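Local coordinates for protein globin (Bacillus anthracis, PDB 5V3T) that probably binds and carries oxygen at its heme iron, as a group II truncated hemoglobin, and in this crystal holds cyanide there, at residues K51-Q56 and P71-R76; Q96-T101 and F110-L115; T24-V29 and T44-K49. All coordinates share one frame; numbering follows the deposited sequence.

In the fold
The three contacts come from one small all-helical globin domain, and two of them frame the heme. Contacts 1 and 3 share helix 44-57: its first half meets helix 14-31 over the bound cyanide in contact 3, its second half the short helix 73-76 beside the porphyrin edge in contact 1. Contact 2 joins helix 84-101 to helix 105-122 and is buried and wholly apolar. Contact 3, also buried, carries hydroxyl and ammonium groups to cyanide and propionates. Contact 1 is partly buried, mainly apolar, with no hydrogen bond across it. L54 on L115 connects contacts 1 and 2; a probable Y28-D100 hydrogen bond and A97 against F25 and T24 join contacts 2 and 3.

Contact 1 (K51-Q56 and P71-R76); sequences KQFLTQ and PMLRAR. With HEM (protoporphyrin IX containing Fe), chain C.
The backbones come nearest at F53 and P71, whose CA atoms lie 7.9 Å apart, so side chains must fill the space between helix 44-57 and the turn that leads into helix 73-76. In the truncated, two-on-two globin fold these correspond to the long distal E helix and the much-shortened F helix, and here they meet beside the edge of the heme. F53 carries the contact. Its chi1 of -179° places CG opposite the backbone N and swings the ring out toward the turn, where P71 lies at the ring edge, its CB 3.6 Å from CE1. L73 and F53 approach each other from opposite directions, L73 CD1 lying 3.5 Å from F53 CZ. The same methyl carbon touches the porphyrin at CHD, so the branched leucine joins the phenyl ring to the macrocycle. On the same side of its plane the ring also meets a vinyl group, F53 CE2 lying 3.2 Å from HEM CBC. A flat, purely apolar ring suits a place bounded by proline, leucine and porphyrin. Farther along the helix, the Q56 amide lies against the proline ring, its NE2 3.5 Å from P71 CG, while that nitrogen is hydrogen-bonded to T65 OG1. Proline also suits the turn before M72, the N-cap of the short helix, since its ring restricts the backbone. The R76 chain, extended from CG to NE, runs back beside the turn, and its NE donates to P71 O, which lies close to the guanidinium plane, at 2.6 Å with a bent N-H...O angle of 134°.

Contact 2 (Q96-T101 and F110-L115); sequences QAMDDT and FVFERL
M98 points its extended side chain across to V111 and sets its methyl end against the valine, CE lying 3.5 Å from V111 CG1. The two side chains cross obliquely, and the valine branch involved is the one anti to the backbone N, beside the carbonyl carbon. M98 has CG beside its own backbone N (chi1 -74°) and is stretched out beyond it, which sends sulfur and methyl away from the parent helix. On the way SD passes the edge of the F112 ring, near its plane, 4.2 Å from CD1. CE also stands 4.2 Å from L115 CD1, one turn after V111. The long unbranched methionine suits the gap between the helices, for the axes of segments 96-101 and 110-115 are 12.3 Å apart at closest approach. These segments run nearly antiparallel, at 165°, as the G and H helices of the globin fold do, with a short connection between them. L21 of helix 14-31 also touches M98, and L115 reaches on toward L54 and the heme. D99, exposed, forms a salt bridge with R108. Near the end of 96-101, T101 OG1 donates to A97 O at 2.8 Å, and T101 N reaches that oxygen from the opposite face of the carbonyl plane.

Contact 3 (T24-V29 and T44-K49); sequences TFYSYV and TETARK. With HEM (protoporphyrin IX containing Fe), chain C; CYN (cyanide ion), chain D.
Y26 lies across A47 and T46, and its ring can be followed outward from the helix as far as the bound cyanide. CB points toward segment 44-49, and with CG beside the backbone N (chi1 -78°) the ring slants over segment 44-49. CD2 rests 3.8 Å from A47 CB, and CE2 3.7 Å from A47 CA. The small alanine suits this close approach, the Y26 and A47 CA atoms being 6.9 Å apart. One face of the ring is covered by F25 CD2, over its centre. Farther out, CZ meets the methyl of T46, 3.6 Å from CG2, the two side chains crossing at about a right angle. At the tip, OH donates to cyanide N at 2.9 Å, the cyanide nitrogen lying near the ring plane at its edge, while Q50 NE2 is a second partner of the hydroxyl. The cyanide carbon is bound to the heme iron. These helices are the B and E helices of the two-on-two globin fold, which cover the distal side of the heme.

T46 serves two neighbours: CG2 faces the tyrosine, while OG1 donates to HEM O2A at 3.0 Å. One turn on, K49 bends at its third torsion (-71°) and its NZ bridges the propionates, 3.0 Å from O2A and 3.1 Å from O1D. Its positive charge probably partly offsets the two carboxylates, alongside R114 of the second subunit, which also bonds to the heme. The tyrosine proton directed at the outer cyanide atom implies a distal pocket suited to stabilising partly negative iron ligands, consistent with bound oxygen being held in the same way.

Contact 1 (K51-Q56 and P71-R76)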
# COMPACT_ATOMS: atom_id res chain seq x y z
N LYS A 51 -11.13 -8.08 5.82
CA LYS A 51 -12.01 -8.68 6.83
C LYS A 51 -11.25 -8.88 8.13
O LYS A 51 -11.78 -8.63 9.21
CB LYS A 51 -12.57 -10.01 6.35
CG LYS A 51 -13.52 -9.85 5.18
CD LYS A 51 -13.81 -11.19 4.56
CE LYS A 51 -14.67 -11.04 3.33
NZ LYS A 51 -14.75 -12.34 2.63
N GLN A 52 -10.00 -9.32 8.02
CA GLN A 52 -9.15 -9.44 9.20
C GLN A 52 -8.93 -8.07 9.82
O GLN A 52 -9.03 -7.92 11.03
CB GLN A 52 -7.82 -10.08 8.87
CG GLN A 52 -7.89 -11.54 8.52
CD GLN A 52 -6.54 -12.07 8.13
OE1 GLN A 52 -5.83 -11.43 7.36
NE2 GLN A 52 -6.17 -13.22 8.68
N PHE A 53 -8.62 -7.07 8.99
CA PHE A 53 -8.35 -5.74 9.53
C PHE A 53 -9.55 -5.11 10.22
O PHE A 53 -9.47 -4.68 11.38
CB PHE A 53 -7.83 -4.76 8.46
CG PHE A 53 -7.54 -3.41 9.03
CD1 PHE A 53 -6.38 -3.17 9.74
CD2 PHE A 53 -8.45 -2.39 8.91
CE1 PHE A 53 -6.14 -1.93 10.31
CE2 PHE A 53 -8.21 -1.14 9.46
CZ PHE A 53 -7.05 -0.92 10.17
N LEU A 54 -10.69 -5.08 9.54
CA LEU A 54 -11.89 -4.46 10.10
C LEU A 54 -12.35 -5.15 11.38
O LEU A 54 -12.89 -4.51 12.27
CB LEU A 54 -13.02 -4.44 9.08
CG LEU A 54 -12.75 -3.51 7.91
CD1 LEU A 54 -13.92 -3.51 6.91
CD2 LEU A 54 -12.49 -2.09 8.40
N THR A 55 -12.16 -6.47 11.44
CA THR A 55 -12.53 -7.23 12.62
C THR A 55 -11.77 -6.70 13.83
O THR A 55 -12.37 -6.36 14.86
CB THR A 55 -12.25 -8.74 12.43
OG1 THR A 55 -13.07 -9.25 11.37
CG2 THR A 55 -12.55 -9.53 13.71
N GLN A 56 -10.45 -6.61 13.69
CA GLN A 56 -9.59 -6.14 14.78
C GLN A 56 -9.79 -4.64 15.02
O GLN A 56 -9.70 -4.15 16.14
CB GLN A 56 -8.14 -6.49 14.49
CG GLN A 56 -7.20 -5.32 14.45
CD GLN A 56 -5.75 -5.74 14.36
OE1 GLN A 56 -5.44 -6.94 14.42
NE2 GLN A 56 -4.86 -4.77 14.20
N PRO A 71 -0.60 -2.96 11.49
CA PRO A 71 -1.24 -2.41 10.29
C PRO A 71 -0.44 -1.27 9.68
O PRO A 71 -0.16 -1.34 8.49
CB PRO A 71 -2.61 -1.95 10.80
CG PRO A 71 -2.88 -2.81 12.02
CD PRO A 71 -1.53 -3.03 12.64
N MET A 72 -0.06 -0.27 10.49
CA MET A 72 0.66 0.92 10.01
C MET A 72 0.19 1.33 8.61
O MET A 72 0.98 1.41 7.66
CB MET A 72 2.16 0.65 10.00
CG MET A 72 2.72 0.34 11.39
SD MET A 72 4.51 0.33 11.46
CE MET A 72 4.87 1.99 10.88
N LEU A 73 -1.11 1.56 8.51
CA LEU A 73 -1.78 1.62 7.22
C LEU A 73 -1.24 2.71 6.33
O LEU A 73 -1.11 2.49 5.13
CB LEU A 73 -3.28 1.81 7.41
CG LEU A 73 -4.05 0.52 7.72
CD1 LEU A 73 -5.52 0.74 7.44
CD2 LEU A 73 -3.50 -0.66 6.92
N ARG A 74 -0.95 3.88 6.89
CA ARG A 74 -0.43 4.96 6.04
C ARG A 74 0.84 4.53 5.36
O ARG A 74 1.05 4.82 4.18
CB ARG A 74 -0.16 6.24 6.84
CG ARG A 74 0.50 7.30 5.95
CD ARG A 74 0.76 8.63 6.63
NE ARG A 74 1.46 9.55 5.72
CZ ARG A 74 0.92 10.15 4.66
NH1 ARG A 74 1.66 10.96 3.91
NH2 ARG A 74 -0.36 9.95 4.34
N ALA A 75 1.70 3.85 6.12
CA ALA A 75 2.96 3.39 5.57
C ALA A 75 2.70 2.37 4.46
O ALA A 75 3.32 2.42 3.41
CB ALA A 75 3.86 2.80 6.68
N ARG A 76 1.74 1.47 4.69
CA ARG A 76 1.44 0.43 3.70
C ARG A 76 0.80 0.97 2.41
O ARG A 76 0.86 0.32 1.37
CB ARG A 76 0.52 -0.63 4.30
CG ARG A 76 1.15 -1.43 5.43
CD ARG A 76 0.23 -2.59 5.80
NE ARG A 76 0.69 -3.33 6.98
CZ ARG A 76 1.36 -4.48 6.92
NH1 ARG A 76 1.73 -5.09 8.04
NH2 ARG A 76 1.66 -5.02 5.74
CHA HEM C . -4.24 -2.32 0.85
CHB HEM C . -6.00 1.43 -1.87
CHC HEM C . -7.93 3.32 2.20
CHD HEM C . -7.03 -0.78 4.70
C1A HEM C . -4.56 -1.47 -0.22
C2A HEM C . -4.14 -1.66 -1.60
C3A HEM C . -4.62 -0.65 -2.34
C4A HEM C . -5.37 0.25 -1.47
CMA HEM C . -4.42 -0.45 -3.86
CAA HEM C . -3.31 -2.86 -2.11
CBA HEM C . -4.11 -4.15 -1.93
CGA HEM C . -3.19 -5.30 -1.63
O1A HEM C . -1.96 -5.16 -1.86
O2A HEM C . -3.69 -6.36 -1.16
C1B HEM C . -6.66 2.28 -1.00
C2B HEM C . -7.26 3.56 -1.33
C3B HEM C . -7.78 4.08 -0.20
C4B HEM C . -7.52 3.15 0.89
CMB HEM C . -7.30 4.22 -2.72
CAB HEM C . -8.52 5.42 -0.08
CBB HEM C . -8.39 6.18 1.02
C1C HEM C . -7.96 2.35 3.16
C2C HEM C . -8.73 2.39 4.39
C3C HEM C . -8.49 1.27 5.07
C4C HEM C . -7.55 0.46 4.32
CMC HEM C . -9.69 3.52 4.85
CAC HEM C . -9.12 0.94 6.45
CBC HEM C . -9.48 -0.31 6.67
C1D HEM C . -6.20 -1.56 3.89
C2D HEM C . -5.66 -2.84 4.28
C3D HEM C . -4.80 -3.32 3.11
C4D HEM C . -4.89 -2.29 2.09
CMD HEM C . -5.91 -3.57 5.62
CAD HEM C . -4.01 -4.64 3.05
CBD HEM C . -2.53 -4.32 3.26
CGD HEM C . -1.73 -5.58 3.46
O1D HEM C . -1.06 -6.00 2.49
O2D HEM C . -1.77 -6.17 4.58
NA HEM C . -5.31 -0.29 -0.18
NB HEM C . -6.85 2.07 0.36
NC HEM C . -7.26 1.15 3.14
ND HEM C . -5.71 -1.26 2.59
FE HEM C . -6.42 0.34 1.45

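Contact 2 (Q96-T101 and F110-L115)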
# COMPACT_ATOMS: atom_id res chain seq x y z
N GLN A 96 -22.22 2.72 0.36
CA GLN A 96 -23.16 1.91 -0.40
C GLN A 96 -23.16 0.46 0.10
O GLN A 96 -24.21 -0.18 0.15
CB GLN A 96 -22.81 1.95 -1.89
CG GLN A 96 -22.88 3.34 -2.48
CD GLN A 96 -22.37 3.38 -3.90
OE1 GLN A 96 -21.28 3.88 -4.17
NE2 GLN A 96 -23.16 2.86 -4.82
N ALA A 97 -21.98 -0.05 0.45
CA ALA A 97 -21.88 -1.39 1.04
C ALA A 97 -22.64 -1.45 2.37
O ALA A 97 -23.32 -2.43 2.66
CB ALA A 97 -20.42 -1.78 1.24
N MET A 98 -22.53 -0.40 3.17
CA MET A 98 -23.22 -0.35 4.45
C MET A 98 -24.73 -0.30 4.24
O MET A 98 -25.48 -0.94 4.98
CB MET A 98 -22.76 0.85 5.27
CG MET A 98 -21.37 0.70 5.89
SD MET A 98 -20.89 2.20 6.78
CE MET A 98 -19.56 1.53 7.78
N ASP A 99 -25.18 0.50 3.27
CA ASP A 99 -26.59 0.53 2.93
C ASP A 99 -27.06 -0.87 2.55
O ASP A 99 -28.04 -1.38 3.10
CB ASP A 99 -26.85 1.52 1.78
CG ASP A 99 -26.78 2.97 2.23
OD1 ASP A 99 -26.69 3.22 3.46
OD2 ASP A 99 -26.82 3.87 1.37
N ASP A 100 -26.33 -1.52 1.65
CA ASP A 100 -26.72 -2.83 1.14
C ASP A 100 -26.71 -3.88 2.24
O ASP A 100 -27.48 -4.84 2.21
CB ASP A 100 -25.76 -3.27 0.05
CG ASP A 100 -25.96 -2.53 -1.26
OD1 ASP A 100 -26.82 -1.62 -1.33
OD2 ASP A 100 -25.20 -2.82 -2.20
N THR A 101 -25.85 -3.70 3.23
CA THR A 101 -25.71 -4.72 4.26
C THR A 101 -26.55 -4.40 5.48
O THR A 101 -26.57 -5.18 6.44
CB THR A 101 -24.24 -4.88 4.67
OG1 THR A 101 -23.74 -3.63 5.13
CG2 THR A 101 -23.42 -5.33 3.49
N PHE A 110 -20.51 5.42 14.16
CA PHE A 110 -19.24 5.11 14.80
C PHE A 110 -18.21 4.58 13.78
O PHE A 110 -17.11 5.13 13.64
CB PHE A 110 -19.44 4.09 15.92
CG PHE A 110 -18.18 3.77 16.69
CD1 PHE A 110 -17.78 4.58 17.74
CD2 PHE A 110 -17.40 2.68 16.36
CE1 PHE A 110 -16.62 4.29 18.46
CE2 PHE A 110 -16.24 2.38 17.07
CZ PHE A 110 -15.85 3.20 18.13
N VAL A 111 -18.59 3.54 13.04
CA VAL A 111 -17.67 2.89 12.14
C VAL A 111 -17.33 3.81 10.96
O VAL A 111 -16.17 3.91 10.55
CB VAL A 111 -18.24 1.55 11.61
CG1 VAL A 111 -17.35 0.98 10.50
CG2 VAL A 111 -18.38 0.54 12.76
N PHE A 112 -18.33 4.51 10.43
CA PHE A 112 -18.06 5.34 9.26
C PHE A 112 -17.13 6.49 9.60
O PHE A 112 -16.23 6.81 8.83
CB PHE A 112 -19.34 5.89 8.65
CG PHE A 112 -19.10 6.63 7.38
CD1 PHE A 112 -19.04 5.96 6.17
CD2 PHE A 112 -18.86 8.00 7.39
CE1 PHE A 112 -18.79 6.65 4.99
CE2 PHE A 112 -18.61 8.68 6.21
CZ PHE A 112 -18.58 8.00 5.02
N GLU A 113 -17.34 7.12 10.75
CA GLU A 113 -16.50 8.25 11.16
C GLU A 113 -15.07 7.81 11.43
O GLU A 113 -14.14 8.57 11.12
CB GLU A 113 -17.09 8.94 12.39
CG GLU A 113 -18.29 9.79 12.02
CD GLU A 113 -19.04 10.30 13.23
OE1 GLU A 113 -18.41 10.46 14.31
OE2 GLU A 113 -20.26 10.52 13.11
N ARG A 114 -14.87 6.61 11.98
CA ARG A 114 -13.50 6.12 12.10
C ARG A 114 -12.87 5.89 10.73
O ARG A 114 -11.72 6.28 10.49
CB ARG A 114 -13.40 4.82 12.88
CG ARG A 114 -13.48 4.94 14.38
CD ARG A 114 -13.35 3.56 14.99
NE ARG A 114 -13.05 3.65 16.41
CZ ARG A 114 -11.84 3.44 16.91
NH1 ARG A 114 -10.84 3.09 16.11
NH2 ARG A 114 -11.63 3.55 18.22
N LEU A 115 -13.63 5.27 9.84
CA LEU A 115 -13.12 4.98 8.51
C LEU A 115 -12.79 6.25 7.73
O LEU A 115 -11.80 6.29 6.98
CB LEU A 115 -14.14 4.13 7.75
CG LEU A 115 -14.33 2.70 8.24
CD1 LEU A 115 -15.36 1.97 7.38
CD2 LEU A 115 -13.00 1.98 8.16

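Contact 3 (T24-V29 and T44-K49)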
# COMPACT_ATOMS: atom_id res chain seq x y z
N THR A 24 -19.25 -7.14 -0.34
CA THR A 24 -20.07 -6.14 -1.02
C THR A 24 -19.23 -4.89 -1.35
O THR A 24 -19.30 -4.37 -2.47
CB THR A 24 -21.29 -5.74 -0.18
OG1 THR A 24 -22.10 -6.90 0.04
CG2 THR A 24 -22.12 -4.66 -0.87
N PHE A 25 -18.46 -4.43 -0.38
CA PHE A 25 -17.59 -3.27 -0.57
C PHE A 25 -16.72 -3.40 -1.82
O PHE A 25 -16.74 -2.53 -2.70
CB PHE A 25 -16.70 -3.04 0.66
CG PHE A 25 -15.69 -1.94 0.47
CD1 PHE A 25 -16.11 -0.63 0.24
CD2 PHE A 25 -14.33 -2.21 0.51
CE1 PHE A 25 -15.19 0.39 0.07
CE2 PHE A 25 -13.41 -1.19 0.33
CZ PHE A 25 -13.85 0.11 0.10
N TYR A 26 -15.98 -4.51 -1.91
CA TYR A 26 -15.06 -4.69 -3.03
C TYR A 26 -15.75 -4.96 -4.34
O TYR A 26 -15.15 -4.83 -5.40
CB TYR A 26 -14.06 -5.79 -2.73
CG TYR A 26 -13.01 -5.27 -1.81
CD1 TYR A 26 -12.15 -4.24 -2.22
CD2 TYR A 26 -12.88 -5.76 -0.53
CE1 TYR A 26 -11.20 -3.74 -1.39
CE2 TYR A 26 -11.94 -5.26 0.31
CZ TYR A 26 -11.10 -4.26 -0.12
OH TYR A 26 -10.17 -3.80 0.74
N SER A 27 -17.01 -5.37 -4.26
CA SER A 27 -17.84 -5.41 -5.46
C SER A 27 -17.95 -3.99 -6.01
O SER A 27 -17.75 -3.77 -7.20
CB SER A 27 -19.22 -6.01 -5.16
OG SER A 27 -19.99 -6.16 -6.34
N TYR A 28 -18.23 -3.02 -5.14
CA TYR A 28 -18.34 -1.63 -5.58
C TYR A 28 -16.99 -1.09 -6.03
O TYR A 28 -16.88 -0.43 -7.07
CB TYR A 28 -18.95 -0.73 -4.49
CG TYR A 28 -20.46 -0.87 -4.36
CD1 TYR A 28 -21.30 -0.44 -5.38
CD2 TYR A 28 -21.04 -1.43 -3.23
CE1 TYR A 28 -22.68 -0.57 -5.28
CE2 TYR A 28 -22.41 -1.56 -3.12
CZ TYR A 28 -23.23 -1.12 -4.14
OH TYR A 28 -24.59 -1.26 -4.05
N VAL A 29 -15.94 -1.42 -5.28
CA VAL A 29 -14.59 -1.00 -5.66
C VAL A 29 -14.22 -1.47 -7.08
O VAL A 29 -13.74 -0.68 -7.90
CB VAL A 29 -13.54 -1.55 -4.67
CG1 VAL A 29 -12.11 -1.29 -5.20
CG2 VAL A 29 -13.75 -0.93 -3.29
N THR A 44 -9.60 -11.01 -4.13
CA THR A 44 -9.84 -12.03 -3.11
C THR A 44 -8.93 -11.85 -1.90
O THR A 44 -9.41 -11.77 -0.77
CB THR A 44 -9.63 -13.45 -3.67
OG1 THR A 44 -10.53 -13.67 -4.76
CG2 THR A 44 -9.89 -14.48 -2.58
N GLU A 45 -7.62 -11.79 -2.14
CA GLU A 45 -6.67 -11.68 -1.04
C GLU A 45 -6.84 -10.34 -0.31
O GLU A 45 -6.75 -10.28 0.93
CB GLU A 45 -5.23 -11.86 -1.55
CG GLU A 45 -4.17 -11.63 -0.48
CD GLU A 45 -4.22 -12.64 0.67
OE1 GLU A 45 -5.00 -13.62 0.61
OE2 GLU A 45 -3.50 -12.42 1.66
N THR A 46 -7.11 -9.28 -1.06
CA THR A 46 -7.39 -7.97 -0.47
C THR A 46 -8.64 -8.02 0.42
O THR A 46 -8.65 -7.49 1.54
CB THR A 46 -7.57 -6.90 -1.56
OG1 THR A 46 -6.40 -6.85 -2.38
CG2 THR A 46 -7.81 -5.53 -0.94
N ALA A 47 -9.70 -8.65 -0.06
CA ALA A 47 -10.93 -8.79 0.73
C ALA A 47 -10.70 -9.61 2.00
O ALA A 47 -11.24 -9.28 3.06
CB ALA A 47 -12.03 -9.42 -0.11
N ARG A 48 -9.92 -10.68 1.88
CA ARG A 48 -9.61 -11.53 3.03
C ARG A 48 -8.90 -10.71 4.09
O ARG A 48 -9.25 -10.75 5.27
CB ARG A 48 -8.74 -12.72 2.62
CG ARG A 48 -8.57 -13.76 3.72
CD ARG A 48 -7.55 -14.83 3.35
NE ARG A 48 -6.19 -14.30 3.28
CZ ARG A 48 -5.34 -14.30 4.31
NH1 ARG A 48 -4.12 -13.81 4.16
NH2 ARG A 48 -5.71 -14.80 5.48
N LYS A 49 -7.91 -9.93 3.65
CA LYS A 49 -7.11 -9.12 4.55
C LYS A 49 -7.94 -8.02 5.19
O LYS A 49 -7.77 -7.73 6.37
CB LYS A 49 -5.89 -8.54 3.82
CG LYS A 49 -4.78 -9.57 3.59
CD LYS A 49 -3.51 -8.97 2.96
CE LYS A 49 -3.72 -8.58 1.51
NZ LYS A 49 -2.43 -8.26 0.81
CHA HEM C . -4.24 -2.32 0.85
CHB HEM C . -6.00 1.43 -1.87
CHC HEM C . -7.93 3.32 2.20
CHD HEM C . -7.03 -0.78 4.70
C1A HEM C . -4.56 -1.47 -0.22
C2A HEM C . -4.14 -1.66 -1.60
C3A HEM C . -4.62 -0.65 -2.34
C4A HEM C . -5.37 0.25 -1.47
CMA HEM C . -4.42 -0.45 -3.86
CAA HEM C . -3.31 -2.86 -2.11
CBA HEM C . -4.11 -4.15 -1.93
CGA HEM C . -3.19 -5.30 -1.63
O1A HEM C . -1.96 -5.16 -1.86
O2A HEM C . -3.69 -6.36 -1.16
C1B HEM C . -6.66 2.28 -1.00
C2B HEM C . -7.26 3.56 -1.33
C3B HEM C . -7.78 4.08 -0.20
C4B HEM C . -7.52 3.15 0.89
CMB HEM C . -7.30 4.22 -2.72
CAB HEM C . -8.52 5.42 -0.08
CBB HEM C . -8.39 6.18 1.02
C1C HEM C . -7.96 2.35 3.16
C2C HEM C . -8.73 2.39 4.39
C3C HEM C . -8.49 1.27 5.07
C4C HEM C . -7.55 0.46 4.32
CMC HEM C . -9.69 3.52 4.85
CAC HEM C . -9.12 0.94 6.45
CBC HEM C . -9.48 -0.31 6.67
C1D HEM C . -6.20 -1.56 3.89
C2D HEM C . -5.66 -2.84 4.28
C3D HEM C . -4.80 -3.32 3.11
C4D HEM C . -4.89 -2.29 2.09
CMD HEM C . -5.91 -3.57 5.62
CAD HEM C . -4.01 -4.64 3.05
CBD HEM C . -2.53 -4.32 3.26
CGD HEM C . -1.73 -5.58 3.46
O1D HEM C . -1.06 -6.00 2.49
O2D HEM C . -1.77 -6.17 4.58
NA HEM C . -5.31 -0.29 -0.18
NB HEM C . -6.85 2.07 0.36
NC HEM C . -7.26 1.15 3.14
ND HEM C . -5.71 -1.26 2.59
FE HEM C . -6.42 0.34 1.45
C CYN D . -8.02 -0.68 0.89
N CYN D . -8.98 -1.20 0.48